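Local atomic coordinates of putative uncharacterized protein (Desulfitobacterium hafniense, PDB entry 4JGI), a protein that binds methylcobalamin and probably carries methyl groups on its cobalt as the corrinoid protein of an O-demethylase system. Residues M11-E16 against F65-L70; R89-A95 against G117-L123; L173-G178 against V190-S196. All coordinates share one frame; numbering follows the deposited sequence.

Contact 1. Residues M11-E16 against F65-L70; sequences MSDLDE and FAGEIL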
loop_
_atom_site.group_PDB
_atom_site.type_symbol
_atom_site.label_atom_id
_atom_site.label_comp_id
_atom_site.label_asym_id
_atom_site.label_seq_id
_atom_site.Cartn_x
_atom_site.Cartn_y
_atom_site.Cartn_z
ATOM N N MET A 11 9.773 7.185 12.592
ATOM C CA MET A 11 8.951 6.151 11.893
ATOM C C MET A 11 9.878 5.116 11.290
ATOM O O MET A 11 9.684 3.929 11.420
ATOM C CB MET A 11 8.065 6.763 10.870
ATOM C CG MET A 11 7.203 5.811 10.019
ATOM S SD MET A 11 5.943 5.015 11.110
ATOM C CE MET A 11 6.056 3.394 10.391
ATOM N N SER A 12 10.923 5.533 10.602
ATOM C CA SER A 12 11.899 4.615 10.061
ATOM C C SER A 12 12.455 3.664 11.111
ATOM O O SER A 12 12.623 2.449 10.802
ATOM C CB SER A 12 13.046 5.404 9.418
ATOM O OG SER A 12 14.015 4.526 8.899
ATOM N N ASP A 13 12.735 4.204 12.324
ATOM C CA ASP A 13 13.283 3.435 13.405
ATOM C C ASP A 13 12.210 2.590 14.140
ATOM O O ASP A 13 12.548 1.828 15.089
ATOM C CB ASP A 13 13.888 4.411 14.468
ATOM C CG ASP A 13 15.159 5.070 13.987
ATOM O OD1 ASP A 13 15.786 4.624 13.027
ATOM O OD2 ASP A 13 15.564 6.081 14.615
ATOM N N LEU A 14 10.942 2.783 13.791
ATOM C CA LEU A 14 9.816 2.086 14.457
ATOM C C LEU A 14 9.819 2.402 15.967
ATOM O O LEU A 14 9.527 1.466 16.783
ATOM C CB LEU A 14 9.841 0.596 14.196
ATOM C CG LEU A 14 9.715 0.221 12.724
ATOM C CD1 LEU A 14 9.829 -1.289 12.477
ATOM C CD2 LEU A 14 8.452 0.798 12.172
ATOM N N ASP A 15 10.121 3.689 16.289
ATOM C CA ASP A 15 10.380 4.170 17.686
ATOM C C ASP A 15 9.049 4.736 18.193
ATOM O O ASP A 15 8.752 5.937 18.010
ATOM C CB ASP A 15 11.508 5.176 17.794
ATOM C CG ASP A 15 11.777 5.658 19.238
ATOM O OD1 ASP A 15 10.994 5.399 20.183
ATOM O OD2 ASP A 15 12.782 6.378 19.405
ATOM N N GLU A 16 8.266 3.876 18.865
ATOM C CA GLU A 16 6.977 4.278 19.305
ATOM C C GLU A 16 7.003 5.399 20.328
ATOM O O GLU A 16 6.050 6.205 20.391
ATOM C CB GLU A 16 6.179 3.077 19.819
ATOM C CG GLU A 16 5.635 2.304 18.700
ATOM C CD GLU A 16 4.549 1.411 19.202
ATOM O OE1 GLU A 16 4.906 0.301 19.746
ATOM O OE2 GLU A 16 3.369 1.891 19.099
ATOM N N PHE A 65 4.783 -4.544 11.818
ATOM C CA PHE A 65 4.836 -3.490 12.810
ATOM C C PHE A 65 4.622 -2.100 12.234
ATOM O O PHE A 65 3.825 -1.326 12.771
ATOM C CB PHE A 65 6.114 -3.480 13.627
ATOM C CG PHE A 65 6.476 -4.791 14.339
ATOM C CD1 PHE A 65 5.571 -5.806 14.623
ATOM C CD2 PHE A 65 7.776 -4.983 14.697
ATOM C CE1 PHE A 65 5.995 -6.963 15.223
ATOM C CE2 PHE A 65 8.207 -6.118 15.280
ATOM C CZ PHE A 65 7.315 -7.139 15.507
ATOM N N ALA A 66 5.273 -1.837 11.096
ATOM C CA ALA A 66 5.189 -0.538 10.535
ATOM C C ALA A 66 3.796 -0.146 10.189
ATOM O O ALA A 66 3.374 1.015 10.410
ATOM C CB ALA A 66 6.093 -0.439 9.302
ATOM N N GLY A 67 3.056 -1.059 9.544
ATOM C CA GLY A 67 1.702 -0.745 9.233
ATOM C C GLY A 67 0.793 -0.420 10.423
ATOM O O GLY A 67 -0.009 0.509 10.412
ATOM N N GLU A 68 0.947 -1.247 11.459
ATOM C CA GLU A 68 0.178 -1.055 12.662
ATOM C C GLU A 68 0.557 0.222 13.388
ATOM O O GLU A 68 -0.307 0.934 13.890
ATOM C CB GLU A 68 0.324 -2.235 13.605
ATOM C CG GLU A 68 -0.111 -3.562 12.976
ATOM C CD GLU A 68 -1.499 -3.683 12.381
ATOM O OE1 GLU A 68 -2.388 -2.930 12.740
ATOM O OE2 GLU A 68 -1.673 -4.516 11.479
ATOM N N ILE A 69 1.845 0.542 13.369
ATOM C CA ILE A 69 2.329 1.781 14.012
ATOM C C ILE A 69 1.850 3.027 13.257
ATOM O O ILE A 69 1.321 4.014 13.815
ATOM C CB ILE A 69 3.866 1.772 14.131
ATOM C CG1 ILE A 69 4.293 0.758 15.228
ATOM C CG2 ILE A 69 4.479 3.151 14.409
ATOM C CD1 ILE A 69 5.758 0.469 15.240
ATOM N N LEU A 70 1.887 2.976 11.933
ATOM C CA LEU A 70 1.343 4.134 11.153
ATOM C C LEU A 70 -0.144 4.279 11.414
ATOM O O LEU A 70 -0.664 5.370 11.555
ATOM C CB LEU A 70 1.661 4.006 9.677
ATOM C CG LEU A 70 1.239 5.189 8.818
ATOM C CD1 LEU A 70 1.955 6.458 9.281
ATOM C CD2 LEU A 70 1.580 4.891 7.348
#
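The carbonyl oxygen of Ala66 accepts the helical bond from Leu70 N at 2.9 Å and is touched at the same time by the methyl end of Met11, whose CE lies 3.6 Å from Ala66 O. The Met11 chain leaves its helix with CG anti to the backbone N (chi1 177°) and then bends at the next torsion, which brings the thioether across to helix 60-77. There CE also packs against Ala66 CB and comes more loosely to Leu70 CB. Behind CE, the sulfur SD rests on the CG2 branch of Ile69, 4.1 Å away, as the two side chains run past one another in opposite directions.

Leu14 fills the next position. It follows helix 4-12 with positive phi and belongs to the Schellman motif that ends that helix; its own amide returns to the last turn, Leu14 N bonding to Met11 O at 2.9 Å. This turn directs the leucine side chain toward helix 60-77. Its CD2 branch settles on Ala66, 3.9 Å from Ala66 CB, and meets the CD1 tip of Ile69, while Leu14 CD1 makes only a distant contact, 4.5 Å from Phe65 CB.

Ile69 has a third partner in Glu16, whose CG lies 3.9 Å from Ile69 CD1, the atom that Leu14 also meets. The carboxylate carbon of Glu16 is beside Ile69 CG1, at the start of helix 16-29, where Asp15 is the N-cap and bonds to Ala18 N. Met46 of helix 32-54 also touches both Ala66 and Leu70. Apolar packing of a helix end and its following turn on a neighbouring helix is consistent with the helical bundle that forms the N-terminal part of cobalamin-binding proteins of this family.

Contact 2. Residues R89-A95 against G117-L123; sequences RAKIVLA and GFEVFDL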
loop_
_atom_site.group_PDB
_atom_site.type_symbol
_atom_site.label_atom_id
_atom_site.label_comp_id
_atom_site.label_asym_id
_atom_site.label_seq_id
_atom_site.Cartn_x
_atom_site.Cartn_y
_atom_site.Cartn_z
ATOM N N ARG A 89 -10.627 9.949 -0.502
ATOM C CA ARG A 89 -9.508 8.989 -0.550
ATOM C C ARG A 89 -9.351 8.297 -1.913
ATOM O O ARG A 89 -10.394 7.899 -2.514
ATOM C CB ARG A 89 -9.779 7.904 0.496
ATOM C CG ARG A 89 -9.693 8.449 1.908
ATOM C CD ARG A 89 -10.014 7.322 2.885
ATOM N NE ARG A 89 -11.386 6.869 2.687
ATOM C CZ ARG A 89 -11.945 5.800 3.263
ATOM N NH1 ARG A 89 -11.256 4.996 4.076
ATOM N NH2 ARG A 89 -13.217 5.513 2.997
ATOM N N ALA A 90 -8.094 8.049 -2.356
ATOM C CA ALA A 90 -7.923 7.236 -3.562
ATOM C C ALA A 90 -8.295 5.787 -3.230
ATOM O O ALA A 90 -8.214 5.371 -2.085
ATOM C CB ALA A 90 -6.533 7.294 -4.068
ATOM N N LYS A 91 -8.772 5.086 -4.219
ATOM C CA LYS A 91 -9.342 3.765 -4.034
ATOM C C LYS A 91 -8.463 2.729 -4.679
ATOM O O LYS A 91 -7.956 2.916 -5.760
ATOM C CB LYS A 91 -10.721 3.692 -4.629
ATOM C CG LYS A 91 -11.805 4.550 -4.018
ATOM C CD LYS A 91 -13.091 4.430 -4.880
ATOM C CE LYS A 91 -13.928 5.683 -4.767
ATOM N NZ LYS A 91 -14.442 5.835 -3.390
ATOM N N ILE A 92 -8.274 1.610 -3.977
ATOM C CA ILE A 92 -7.560 0.462 -4.449
ATOM C C ILE A 92 -8.421 -0.780 -4.370
ATOM O O ILE A 92 -9.052 -1.017 -3.320
ATOM C CB ILE A 92 -6.315 0.135 -3.613
ATOM C CG1 ILE A 92 -5.379 1.313 -3.566
ATOM C CG2 ILE A 92 -5.602 -1.058 -4.212
ATOM C CD1 ILE A 92 -4.126 1.144 -2.740
ATOM N N VAL A 93 -8.569 -1.526 -5.489
ATOM C CA VAL A 93 -9.204 -2.820 -5.451
ATOM C C VAL A 93 -8.060 -3.818 -5.379
ATOM O O VAL A 93 -7.150 -3.792 -6.230
ATOM C CB VAL A 93 -10.109 -3.066 -6.687
ATOM C CG1 VAL A 93 -10.497 -4.520 -6.781
ATOM C CG2 VAL A 93 -11.337 -2.177 -6.656
ATOM N N LEU A 94 -8.080 -4.664 -4.371
ATOM C CA LEU A 94 -6.945 -5.533 -3.988
ATOM C C LEU A 94 -7.378 -6.972 -3.935
ATOM O O LEU A 94 -8.404 -7.256 -3.355
ATOM C CB LEU A 94 -6.421 -5.066 -2.624
ATOM C CG LEU A 94 -5.240 -5.807 -1.992
ATOM C CD1 LEU A 94 -3.998 -5.697 -2.902
ATOM C CD2 LEU A 94 -4.912 -5.249 -0.598
ATOM N N ALA A 95 -6.612 -7.901 -4.511
ATOM C CA ALA A 95 -6.946 -9.320 -4.480
ATOM C C ALA A 95 -5.770 -10.180 -4.628
ATOM O O ALA A 95 -4.798 -9.830 -5.330
ATOM C CB ALA A 95 -7.844 -9.604 -5.700
ATOM N N GLY A 117 -4.027 6.322 3.947
ATOM C CA GLY A 117 -5.194 7.055 3.495
ATOM C C GLY A 117 -5.883 6.538 2.273
ATOM O O GLY A 117 -6.737 7.250 1.713
ATOM N N PHE A 118 -5.591 5.291 1.865
ATOM C CA PHE A 118 -6.330 4.754 0.735
ATOM C C PHE A 118 -7.597 4.057 1.220
ATOM O O PHE A 118 -7.593 3.429 2.299
ATOM C CB PHE A 118 -5.518 3.742 -0.058
ATOM C CG PHE A 118 -4.341 4.298 -0.823
ATOM C CD1 PHE A 118 -3.113 4.442 -0.220
ATOM C CD2 PHE A 118 -4.491 4.755 -2.124
ATOM C CE1 PHE A 118 -2.043 4.978 -0.885
ATOM C CE2 PHE A 118 -3.380 5.320 -2.793
ATOM C CZ PHE A 118 -2.187 5.461 -2.152
ATOM N N GLU A 119 -8.658 4.066 0.429
ATOM C CA GLU A 119 -9.837 3.206 0.648
ATOM C C GLU A 119 -9.573 1.901 -0.104
ATOM O O GLU A 119 -9.360 1.927 -1.340
ATOM C CB GLU A 119 -11.081 3.848 0.131
ATOM C CG GLU A 119 -12.299 2.943 0.293
ATOM C CD GLU A 119 -13.629 3.630 -0.009
ATOM O OE1 GLU A 119 -13.630 4.580 -0.821
ATOM O OE2 GLU A 119 -14.682 3.136 0.522
ATOM N N VAL A 120 -9.440 0.791 0.623
ATOM C CA VAL A 120 -9.018 -0.425 0.065
ATOM C C VAL A 120 -10.229 -1.383 0.057
ATOM O O VAL A 120 -10.847 -1.667 1.124
ATOM C CB VAL A 120 -7.821 -1.005 0.833
ATOM C CG1 VAL A 120 -7.453 -2.358 0.270
ATOM C CG2 VAL A 120 -6.611 -0.030 0.834
ATOM N N PHE A 121 -10.545 -1.882 -1.116
ATOM C CA PHE A 121 -11.557 -2.928 -1.313
ATOM C C PHE A 121 -10.827 -4.279 -1.452
ATOM O O PHE A 121 -10.312 -4.626 -2.531
ATOM C CB PHE A 121 -12.424 -2.652 -2.498
ATOM C CG PHE A 121 -13.109 -1.321 -2.455
ATOM C CD1 PHE A 121 -12.502 -0.161 -2.883
ATOM C CD2 PHE A 121 -14.426 -1.233 -1.940
ATOM C CE1 PHE A 121 -13.127 1.067 -2.811
ATOM C CE2 PHE A 121 -15.062 0.008 -1.840
ATOM C CZ PHE A 121 -14.402 1.152 -2.306
ATOM N N ASP A 122 -10.709 -4.973 -0.311
ATOM C CA ASP A 122 -10.069 -6.258 -0.265
ATOM C C ASP A 122 -10.978 -7.383 -0.631
ATOM O O ASP A 122 -11.976 -7.631 0.090
ATOM C CB ASP A 122 -9.429 -6.440 1.115
ATOM C CG ASP A 122 -8.806 -7.799 1.303
ATOM O OD1 ASP A 122 -8.346 -8.406 0.314
ATOM O OD2 ASP A 122 -8.689 -8.195 2.516
ATOM N N LEU A 123 -10.717 -8.010 -1.776
ATOM C CA LEU A 123 -11.570 -9.048 -2.283
ATOM C C LEU A 123 -11.184 -10.448 -1.742
ATOM O O LEU A 123 -11.849 -11.446 -1.989
ATOM C CB LEU A 123 -11.583 -9.080 -3.813
ATOM C CG LEU A 123 -12.094 -7.766 -4.440
ATOM C CD1 LEU A 123 -12.028 -7.868 -5.923
ATOM C CD2 LEU A 123 -13.568 -7.616 -4.142
HETATM O O HOH W 1 -5.978 9.073 -0.944
#
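Strands 91-96 and 119-122 are the two parallel strands of a beta-alpha-beta crossover through helix 104-115, and Ile92 bonds to strand 119-122 through both its backbone N and O. The axes of 91-95 and 119-122 approach to 4.7 Å. Ile92 N meets Glu119 O at 2.9 Å, and Phe121 N meets Ile92 O at 2.8 Å in an almost straight bond (173° at the hydrogen). Leu94, two residues further on, repeats the pattern with Phe121 O and Leu123 N.

On the face that carries Lys91, Glu119 is drawn to two cations. Its CG is anti to the backbone N (chi1 177°) and the chain stays extended beyond it, which carries the carboxylate along Lys91, and Lys91 NZ bonds to Glu119 OE1 at 3.0 Å. Arg89 crosses the Glu119 chain at about a right angle and lays one face of its guanidinium over Glu119 CB. Glu119 OE2 is 3.7 Å from Arg89 NH2, a long salt bridge of charges alone, since the oxygen lies well out of the guanidinium plane. Lys91 CG meanwhile abuts the edge of the Phe121 ring, 3.9 Å from Phe121 CE1.

The face that carries Ile92 is largely apolar. CD1 of Ile92 sits over the Phe118 ring in a CH-pi contact, 4.0 Å from its centroid, and Leu94 CD2 packs on Val120 CG1. The exception is Asp122 at its end, which forms salt bridges to Arg110 and Lys106 of the crossover helix. Leu94 touches the bound methylcobalamin, as expected near the C-terminal strand ends of a Rossmann-like cobalamin-binding domain with strand order 2-1-3-4-5.

Contact 3. Residues L173-G178 against V190-S196; sequences LKVIIG and VGADDFS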
loop_
_atom_site.group_PDB
_atom_site.type_symbol
_atom_site.label_atom_id
_atom_site.label_comp_id
_atom_site.label_asym_id
_atom_site.label_seq_id
_atom_site.Cartn_x
_atom_site.Cartn_y
_atom_site.Cartn_z
ATOM N N LEU A 173 -6.861 3.331 -15.090
ATOM C CA LEU A 173 -6.369 2.939 -13.767
ATOM C C LEU A 173 -4.932 2.477 -13.881
ATOM O O LEU A 173 -4.405 2.254 -14.955
ATOM C CB LEU A 173 -7.247 1.884 -13.144
ATOM C CG LEU A 173 -7.519 0.678 -14.023
ATOM C CD1 LEU A 173 -6.357 -0.305 -13.910
ATOM C CD2 LEU A 173 -8.762 -0.025 -13.521
ATOM N N LYS A 174 -4.285 2.283 -12.733
ATOM C CA LYS A 174 -2.970 1.767 -12.691
ATOM C C LYS A 174 -3.060 0.371 -12.054
ATOM O O LYS A 174 -3.839 0.187 -11.136
ATOM C CB LYS A 174 -2.151 2.676 -11.787
ATOM C CG LYS A 174 -1.930 4.064 -12.375
ATOM C CD LYS A 174 -1.029 4.009 -13.567
ATOM C CE LYS A 174 -0.807 5.427 -14.134
ATOM N NZ LYS A 174 0.208 5.282 -15.177
ATOM N N VAL A 175 -2.231 -0.537 -12.506
ATOM C CA VAL A 175 -2.145 -1.918 -12.019
ATOM C C VAL A 175 -0.795 -2.132 -11.373
ATOM O O VAL A 175 0.237 -1.939 -11.991
ATOM C CB VAL A 175 -2.325 -2.959 -13.098
ATOM C CG1 VAL A 175 -2.238 -4.357 -12.533
ATOM C CG2 VAL A 175 -3.719 -2.753 -13.757
ATOM N N ILE A 176 -0.807 -2.534 -10.089
ATOM C CA ILE A 176 0.422 -2.897 -9.366
ATOM C C ILE A 176 0.312 -4.378 -8.975
ATOM O O ILE A 176 -0.740 -4.813 -8.513
ATOM C CB ILE A 176 0.709 -1.956 -8.187
ATOM C CG1 ILE A 176 2.074 -2.291 -7.571
ATOM C CG2 ILE A 176 -0.367 -2.019 -7.117
ATOM C CD1 ILE A 176 2.518 -1.252 -6.566
ATOM N N ILE A 177 1.413 -5.109 -9.145
ATOM C CA ILE A 177 1.457 -6.506 -8.763
ATOM C C ILE A 177 2.510 -6.684 -7.654
ATOM O O ILE A 177 3.498 -5.957 -7.550
ATOM C CB ILE A 177 1.719 -7.462 -9.944
ATOM C CG1 ILE A 177 3.137 -7.194 -10.525
ATOM C CG2 ILE A 177 0.584 -7.244 -10.964
ATOM C CD1 ILE A 177 3.521 -8.180 -11.583
ATOM N N GLY A 178 2.239 -7.722 -6.860
ATOM C CA GLY A 178 3.157 -8.138 -5.811
ATOM C C GLY A 178 3.019 -9.603 -5.553
ATOM O O GLY A 178 2.149 -10.290 -6.057
ATOM N N VAL A 190 2.657 -9.666 -17.545
ATOM C CA VAL A 190 1.337 -9.372 -17.068
ATOM C C VAL A 190 0.715 -8.162 -17.745
ATOM O O VAL A 190 -0.526 -8.104 -17.905
ATOM C CB VAL A 190 1.330 -9.236 -15.500
ATOM C CG1 VAL A 190 0.064 -8.601 -14.978
ATOM C CG2 VAL A 190 1.588 -10.580 -14.901
ATOM N N GLY A 191 1.525 -7.159 -18.059
ATOM C CA GLY A 191 0.968 -5.945 -18.550
ATOM C C GLY A 191 0.664 -4.929 -17.487
ATOM O O GLY A 191 -0.089 -3.990 -17.688
ATOM N N ALA A 192 1.276 -5.100 -16.295
ATOM C CA ALA A 192 1.101 -4.135 -15.211
ATOM C C ALA A 192 1.840 -2.847 -15.363
ATOM O O ALA A 192 2.817 -2.788 -16.149
ATOM C CB ALA A 192 1.444 -4.818 -13.867
ATOM N N ASP A 193 1.516 -1.846 -14.579
ATOM C CA ASP A 193 2.245 -0.610 -14.572
ATOM C C ASP A 193 3.499 -0.659 -13.706
ATOM O O ASP A 193 4.503 -0.048 -14.056
ATOM C CB ASP A 193 1.340 0.553 -14.137
ATOM C CG ASP A 193 0.236 0.775 -15.130
ATOM O OD1 ASP A 193 0.563 1.226 -16.232
ATOM O OD2 ASP A 193 -0.917 0.508 -14.835
ATOM N N ASP A 194 3.445 -1.416 -12.595
ATOM C CA ASP A 194 4.641 -1.560 -11.775
ATOM C C ASP A 194 4.470 -2.801 -10.896
ATOM O O ASP A 194 3.403 -3.424 -10.861
ATOM C CB ASP A 194 4.890 -0.349 -10.904
ATOM C CG ASP A 194 6.449 -0.036 -10.724
ATOM O OD1 ASP A 194 7.336 -0.944 -10.895
ATOM O OD2 ASP A 194 6.701 1.139 -10.391
ATOM N N PHE A 195 5.560 -3.184 -10.229
ATOM C CA PHE A 195 5.601 -4.288 -9.318
ATOM C C PHE A 195 6.323 -3.796 -8.042
ATOM O O PHE A 195 7.032 -2.840 -8.073
ATOM C CB PHE A 195 6.354 -5.480 -9.851
ATOM C CG PHE A 195 7.814 -5.201 -9.988
ATOM C CD1 PHE A 195 8.257 -4.535 -11.105
ATOM C CD2 PHE A 195 8.727 -5.579 -8.995
ATOM C CE1 PHE A 195 9.586 -4.215 -11.288
ATOM C CE2 PHE A 195 10.059 -5.220 -9.160
ATOM C CZ PHE A 195 10.475 -4.562 -10.331
ATOM N N SER A 196 5.977 -4.368 -6.914
ATOM C CA SER A 196 6.602 -3.914 -5.634
ATOM C C SER A 196 7.761 -4.772 -5.226
ATOM O O SER A 196 7.639 -5.983 -5.289
ATOM C CB SER A 196 5.564 -3.842 -4.478
ATOM O OG SER A 196 4.688 -4.908 -4.600
#
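Asp193, just before edge strand 194-195 of the beta-alpha-beta unit that starts with strand 174-178 and crosses through helix 184-190, clasps Val175 with its side chain and its backbone. Its CB lies 3.5 Å from Val175 O, and CG, anti to the carbonyl carbon (chi1 -64°), meets Lys174 CD where the two side chains cross nearly at right angles. At the tip, OD2 offers its anti lone pair to Val175 N, at 2.9 Å and 162° at the hydrogen, and also forms a salt bridge with Arg170. The other oxygen, OD1, is 4.2 Å from Lys174 NZ, too far for a salt bridge. Asp193 N in turn bonds to Val175 O at 2.9 Å. Asp193 thus bonds both polar backbone atoms of Val175, and Val175 O takes a second, weak bond from Asp194 N. An alanine here has no carboxylate, and Val175 N and the Arg170 charge would probably be left without this partner, with the entry to the edge strand less firmly fixed.

Beyond this clasp regular parallel pairing takes over. Ile177 N bonds to Asp194 O at 3.1 Å, and Ser196 N to Ile177 O at 3.0 Å. Ile177 splits its branches: CG1 meets Phe195 CB at 3.7 Å, whereas CG2 turns to Ala192 CB and Val190 CG1. Met157 of helix 151-166 touches both Ile177 and Val190. On the opposite face, Ile176 touches methylcobalamin, as do Gly178 and Ser196 at the strand ends. Gly178 CA lies against Ser196 OG, which makes a weak hydrogen bond of 3.3 Å to Ile177 O.

From the N terminus, contact 1 closes first: the end of helix 4-12 meets helix 60-77 after an almost wholly helical excursion, tying together the N-terminal helical part. The chain then enters the parallel sheet. Contact 2 closes the short crossover through helix 104-115 and makes 119-122 one edge strand. Further along, contact 3 closes the crossover through helix 184-190 and makes 194-195 the other. The three follow in series; none nests in or crosses another. Strand 143-147 lies between 91-96 and 174-178 and joins contacts 2 and 3, whose centres are about 15 Å apart. Both include residues that touch methylcobalamin, whereas contact 1 stands apart from the cofactor.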